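Local structure of DyP-type peroxidase (Pleurotus ostreatus PC15, 6FSK) at residues A[253-258]-A[459-464]; A[366-369]-A[373-376]. The protein is a heme b peroxidase of the dye-decolorizing (DyP) family that probably uses hydrogen peroxide to oxidise dyes and manganese(II). The protein carries 1 engineered substitution. One frame throughout, in Å; residues are numbered along the deposited sequence.

Interaction 1: residues A[253-258]-A[459-464]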
loop_
_atom_site.group_PDB
_atom_site.type_symbol
_atom_site.label_atom_id
_atom_site.label_comp_id
_atom_site.label_asym_id
_atom_site.label_seq_id
_atom_site.Cartn_x
_atom_site.Cartn_y
_atom_site.Cartn_z
ATOM N N ASP A 253 3.274 21.020 1.624
ATOM C CA ASP A 253 3.922 21.880 2.620
ATOM C C ASP A 253 3.289 23.301 2.592
ATOM O O ASP A 253 3.015 23.848 3.652
ATOM C CB ASP A 253 5.399 22.000 2.394
ATOM C CG ASP A 253 6.196 20.732 2.715
ATOM O OD1 ASP A 253 5.757 19.825 3.378
ATOM O OD2 ASP A 253 7.350 20.741 2.203
ATOM N N ASP A 254 3.052 23.831 1.438
ATOM C CA ASP A 254 2.345 25.163 1.245
ATOM C C ASP A 254 0.924 25.157 1.853
ATOM O O ASP A 254 0.536 26.061 2.662
ATOM C CB ASP A 254 2.403 25.503 -0.229
ATOM C CG ASP A 254 1.765 26.795 -0.609
ATOM O OD1 ASP A 254 1.512 27.675 0.268
ATOM O OD2 ASP A 254 1.522 26.998 -1.809
ATOM N N PHE A 255 0.154 24.100 1.537
ATOM C CA PHE A 255 -1.111 23.878 2.191
ATOM C C PHE A 255 -1.046 23.978 3.690
ATOM O O PHE A 255 -1.821 24.695 4.325
ATOM C CB PHE A 255 -1.671 22.533 1.743
ATOM C CG PHE A 255 -2.923 22.170 2.441
ATOM C CD1 PHE A 255 -4.079 22.887 2.160
ATOM C CD2 PHE A 255 -2.928 21.199 3.417
ATOM C CE1 PHE A 255 -5.271 22.563 2.812
ATOM C CE2 PHE A 255 -4.157 20.879 4.092
ATOM C CZ PHE A 255 -5.274 21.566 3.761
ATOM N N LEU A 256 -0.161 23.223 4.300
ATOM C CA LEU A 256 -0.039 23.205 5.771
ATOM C C LEU A 256 0.345 24.595 6.275
ATOM O O LEU A 256 -0.278 25.105 7.204
ATOM C CB LEU A 256 0.955 22.157 6.278
ATOM C CG LEU A 256 0.658 20.720 5.958
ATOM C CD1 LEU A 256 1.760 19.885 6.623
ATOM C CD2 LEU A 256 -0.686 20.278 6.427
ATOM N N GLU A 257 1.335 25.227 5.648
ATOM C CA GLU A 257 1.761 26.552 6.034
ATOM C C GLU A 257 0.655 27.568 5.936
ATOM O O GLU A 257 0.659 28.556 6.727
ATOM C CB GLU A 257 2.867 26.998 5.084
ATOM C CG GLU A 257 4.206 26.456 5.309
ATOM C CD GLU A 257 5.196 26.860 4.189
ATOM O OE1 GLU A 257 4.923 27.681 3.245
ATOM O OE2 GLU A 257 6.298 26.327 4.340
ATOM N N SER A 258 -0.251 27.362 5.014
ATOM C CA SER A 258 -1.329 28.346 4.706
ATOM C C SER A 258 -2.538 28.132 5.599
ATOM O O SER A 258 -3.443 28.943 5.636
ATOM C CB SER A 258 -1.688 28.274 3.252
ATOM O OG SER A 258 -0.606 28.617 2.431
ATOM N N GLN A 459 -5.495 21.000 -6.791
ATOM C CA GLN A 459 -4.418 19.976 -7.018
ATOM C C GLN A 459 -4.316 19.020 -5.799
ATOM O O GLN A 459 -3.840 19.373 -4.737
ATOM C CB GLN A 459 -3.106 20.650 -7.291
ATOM C CG GLN A 459 -1.857 19.740 -7.445
ATOM C CD GLN A 459 -1.989 18.814 -8.599
ATOM O OE1 GLN A 459 -2.039 19.258 -9.786
ATOM N NE2 GLN A 459 -2.161 17.534 -8.309
ATOM N N ASP A 460 -4.709 17.778 -6.049
ATOM C CA ASP A 460 -4.590 16.712 -5.093
ATOM C C ASP A 460 -3.090 16.508 -4.768
ATOM O O ASP A 460 -2.245 16.637 -5.598
ATOM C CB ASP A 460 -5.143 15.361 -5.600
ATOM C CG ASP A 460 -6.704 15.327 -5.747
ATOM O OD1 ASP A 460 -7.303 16.349 -6.047
ATOM O OD2 ASP A 460 -7.324 14.236 -5.641
ATOM N N PHE A 461 -2.840 16.204 -3.519
ATOM C CA PHE A 461 -1.502 15.978 -3.052
ATOM C C PHE A 461 -0.886 14.705 -3.595
ATOM O O PHE A 461 0.381 14.610 -3.681
ATOM C CB PHE A 461 -1.433 16.004 -1.525
ATOM C CG PHE A 461 -2.023 17.243 -0.900
ATOM C CD1 PHE A 461 -1.620 18.499 -1.340
ATOM C CD2 PHE A 461 -2.886 17.113 0.093
ATOM C CE1 PHE A 461 -2.198 19.620 -0.750
ATOM C CE2 PHE A 461 -3.466 18.249 0.674
ATOM C CZ PHE A 461 -3.081 19.465 0.239
ATOM N N VAL A 462 -1.716 13.717 -3.920
ATOM C CA VAL A 462 -1.259 12.394 -4.474
ATOM C C VAL A 462 -1.950 12.227 -5.791
ATOM O O VAL A 462 -3.156 12.440 -5.884
ATOM C CB VAL A 462 -1.632 11.241 -3.459
ATOM C CG1 VAL A 462 -1.258 9.910 -4.103
ATOM C CG2 VAL A 462 -0.807 11.405 -2.211
ATOM N N VAL A 463 -1.180 11.905 -6.823
ATOM C CA VAL A 463 -1.664 11.804 -8.202
ATOM C C VAL A 463 -1.310 10.396 -8.736
ATOM O O VAL A 463 -0.126 10.079 -8.900
ATOM C CB VAL A 463 -0.956 12.777 -9.020
ATOM C CG1 VAL A 463 -1.455 12.735 -10.490
ATOM C CG2 VAL A 463 -1.261 14.233 -8.529
ATOM N N PRO A 464 -2.276 9.520 -8.967
ATOM C CA PRO A 464 -1.949 8.240 -9.544
ATOM C C PRO A 464 -1.581 8.348 -11.009
ATOM O O PRO A 464 -2.301 9.030 -11.756
ATOM C CB PRO A 464 -3.229 7.459 -9.386
ATOM C CG PRO A 464 -4.335 8.507 -9.359
ATOM C CD PRO A 464 -3.723 9.713 -8.781
#

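Interaction 2: residues A[366-369]-A[373-376]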
loop_
_atom_site.group_PDB
_atom_site.type_symbol
_atom_site.label_atom_id
_atom_site.label_comp_id
_atom_site.label_asym_id
_atom_site.label_seq_id
_atom_site.Cartn_x
_atom_site.Cartn_y
_atom_site.Cartn_z
ATOM N N SER A 366 16.081 23.144 -3.629
ATOM C CA SER A 366 15.926 24.556 -3.173
ATOM C C SER A 366 14.986 25.328 -4.026
ATOM O O SER A 366 14.170 26.124 -3.519
ATOM C CB SER A 366 17.366 25.251 -3.207
ATOM O OG SER A 366 18.160 24.589 -2.256
ATOM N N GLN A 367 14.991 25.135 -5.345
ATOM C CA GLN A 367 14.125 25.904 -6.230
ATOM C C GLN A 367 12.654 25.487 -6.006
ATOM O O GLN A 367 11.738 26.335 -6.055
ATOM C CB GLN A 367 14.432 25.723 -7.703
ATOM C CG GLN A 367 13.679 26.665 -8.600
ATOM C CD GLN A 367 14.149 28.136 -8.415
ATOM O OE1 GLN A 367 15.332 28.403 -8.452
ATOM N NE2 GLN A 367 13.237 29.032 -8.100
ATOM N N GLU A 368 12.417 24.175 -5.875
ATOM C CA GLU A 368 11.083 23.730 -5.557
ATOM C C GLU A 368 10.603 24.291 -4.267
ATOM O O GLU A 368 9.409 24.685 -4.197
ATOM C CB GLU A 368 11.025 22.174 -5.495
ATOM C CG GLU A 368 11.181 21.506 -6.828
ATOM C CD GLU A 368 11.172 19.952 -6.716
ATOM O OE1 GLU A 368 10.261 19.234 -7.283
ATOM O OE2 GLU A 368 12.097 19.441 -6.045
ATOM N N HIS A 369 11.432 24.274 -3.239
ATOM C CA HIS A 369 11.034 24.875 -1.932
ATOM C C HIS A 369 10.709 26.369 -2.093
ATOM O O HIS A 369 9.644 26.848 -1.677
ATOM C CB HIS A 369 12.113 24.646 -0.935
ATOM C CG HIS A 369 11.783 25.160 0.420
ATOM N ND1 HIS A 369 10.801 24.597 1.206
ATOM C CD2 HIS A 369 12.354 26.143 1.164
ATOM C CE1 HIS A 369 10.764 25.234 2.375
ATOM N NE2 HIS A 369 11.705 26.164 2.372
ATOM N N LYS A 373 6.429 24.650 -5.527
ATOM C CA LYS A 373 5.851 23.864 -6.587
ATOM C C LYS A 373 6.786 22.699 -6.923
ATOM O O LYS A 373 7.976 22.828 -6.914
ATOM C CB LYS A 373 5.665 24.652 -7.862
ATOM C CG LYS A 373 4.654 25.798 -7.730
ATOM C CD LYS A 373 3.204 25.333 -7.479
ATOM C CE LYS A 373 2.270 26.495 -7.128
ATOM N NZ LYS A 373 2.421 27.566 -8.156
ATOM N N THR A 374 6.171 21.593 -7.293
ATOM C CA THR A 374 6.873 20.412 -7.761
ATOM C C THR A 374 7.441 20.626 -9.175
ATOM O O THR A 374 6.699 21.032 -10.103
ATOM C CB THR A 374 5.919 19.232 -7.822
ATOM O OG1 THR A 374 5.563 18.856 -6.476
ATOM C CG2 THR A 374 6.563 18.029 -8.463
ATOM N N HIS A 375 8.714 20.306 -9.288
ATOM C CA HIS A 375 9.416 20.265 -10.589
ATOM C C HIS A 375 9.954 18.911 -10.957
ATOM O O HIS A 375 10.264 18.738 -12.133
ATOM C CB HIS A 375 10.537 21.299 -10.654
ATOM C CG HIS A 375 9.996 22.682 -10.475
ATOM N ND1 HIS A 375 10.573 23.614 -9.648
ATOM C CD2 HIS A 375 8.869 23.252 -10.978
ATOM C CE1 HIS A 375 9.826 24.709 -9.643
ATOM N NE2 HIS A 375 8.797 24.520 -10.440
ATOM N N HIS A 376 10.038 17.965 -10.018
ATOM C CA HIS A 376 10.575 16.658 -10.238
ATOM C C HIS A 376 9.578 15.627 -9.727
ATOM O O HIS A 376 8.930 15.868 -8.716
ATOM C CB HIS A 376 11.887 16.482 -9.501
ATOM C CG HIS A 376 12.930 17.419 -9.949
ATOM N ND1 HIS A 376 13.504 17.346 -11.209
ATOM C CD2 HIS A 376 13.464 18.502 -9.340
ATOM C CE1 HIS A 376 14.389 18.311 -11.322
ATOM N NE2 HIS A 376 14.389 19.028 -10.218
#

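Interaction 1: residues A[253-258]-A[459-464]
Phe255 on the helix and Phe461, just ahead of the strand, make this contact between them. CB of Phe255 lies 3.7 Å from CZ of Phe461. CG of Phe255 comes closer, 3.5 Å from Phe461 CZ. Of the next two ring atoms, CD2 of Phe255 is 3.6 Å from Phe461 CZ and CD1 of Phe255 is 4.0 Å from it. CE2 of Phe255 is still 4.2 Å from Phe461 CZ; CE1 and CZ, the outer end of the ring, lie farther off. CZ of Phe461 thus rests over one face of the Phe255 ring, near CG. CG of Phe255 is anti to the backbone N (chi1 176°), which sends the ring toward Phe461; chi2 of 70° turns its face to CZ. The ring planes meet obliquely at 50°, with centroids 5.2 Å apart. No hydrogen bond joins the segments, and the contact is wholly apolar and buried. Phe461 also meets Phe252, one turn earlier on the same helix, edge-to-face. Phe255 packs on Leu275 and Ile279 of helix 268-280 and on Leu456 and Pro457 of a loop. The pair therefore ties helix 249-258 to the start of strand 462-472, where Val462 touches the heme.

Interaction 2: residues A[366-369]-A[373-376]
Glu368 turns its CG anti to the carbonyl carbon (chi1 -70°) and then runs extended (chi2 178°). This carries its carboxylate across to the backbone N-H groups of His375 and His376. OE1 takes both. His375 N binds Glu368 OE1 at 2.7 Å, on the anti side and close to the carboxylate plane. His376 N binds Glu368 OE1 at 3.0 Å, from well above that plane and in a less straight hydrogen bond. On the backbone side, O of Glu368 accepts a longer bond from Lys373 N, 3.3 Å. Glu368, by side chain and backbone O, ties the loop after helix 366-371 back to that helix.

The two imidazoles pack on the same glutamate. ND1 of His375 lies 3.6 Å from Glu368 CG, as the side chains pass in opposite directions. The His376 ring stands nearly upright to the carboxylate, at 83°, and turns its edge to OE2, with CD2 of His376 3.7 Å from Glu368 OE2. That second oxygen also takes the N-H of Thr365 and a salt bridge from Arg378. A glutamine in place of Glu368 would probably weaken the hold on Arg378, leaving that guanidinium without its charged mate. Both oxygens of this buried carboxylate are gripped, and the N-H groups with Arg378 would be expected to favour its ionised form.

Interactions 1 and 2 lie on the same side of the chain's centre, with centres about 13 Å apart. Their nearest atoms are about 5 Å apart. Along the chain, interaction 2 is nested between 253-258 and 459-464. Helix 249-258 links the two sites. It supplies Phe255 to interaction 1, while its Pro250 and Glu251 meet Glu368, Lys373 and Thr374 of interaction 2. Residues 459-464 run into strand 462-472 and loop 373-376 leads toward strand 379-386 of the large antiparallel sheet, with strand 238-247 between these two. Interaction 1 lies nearer the heme; interaction 2 is at the surface, away from the annotated sites. Helix 249-258 thus packs against both the strand that reaches the heme and the folded-back outer loop.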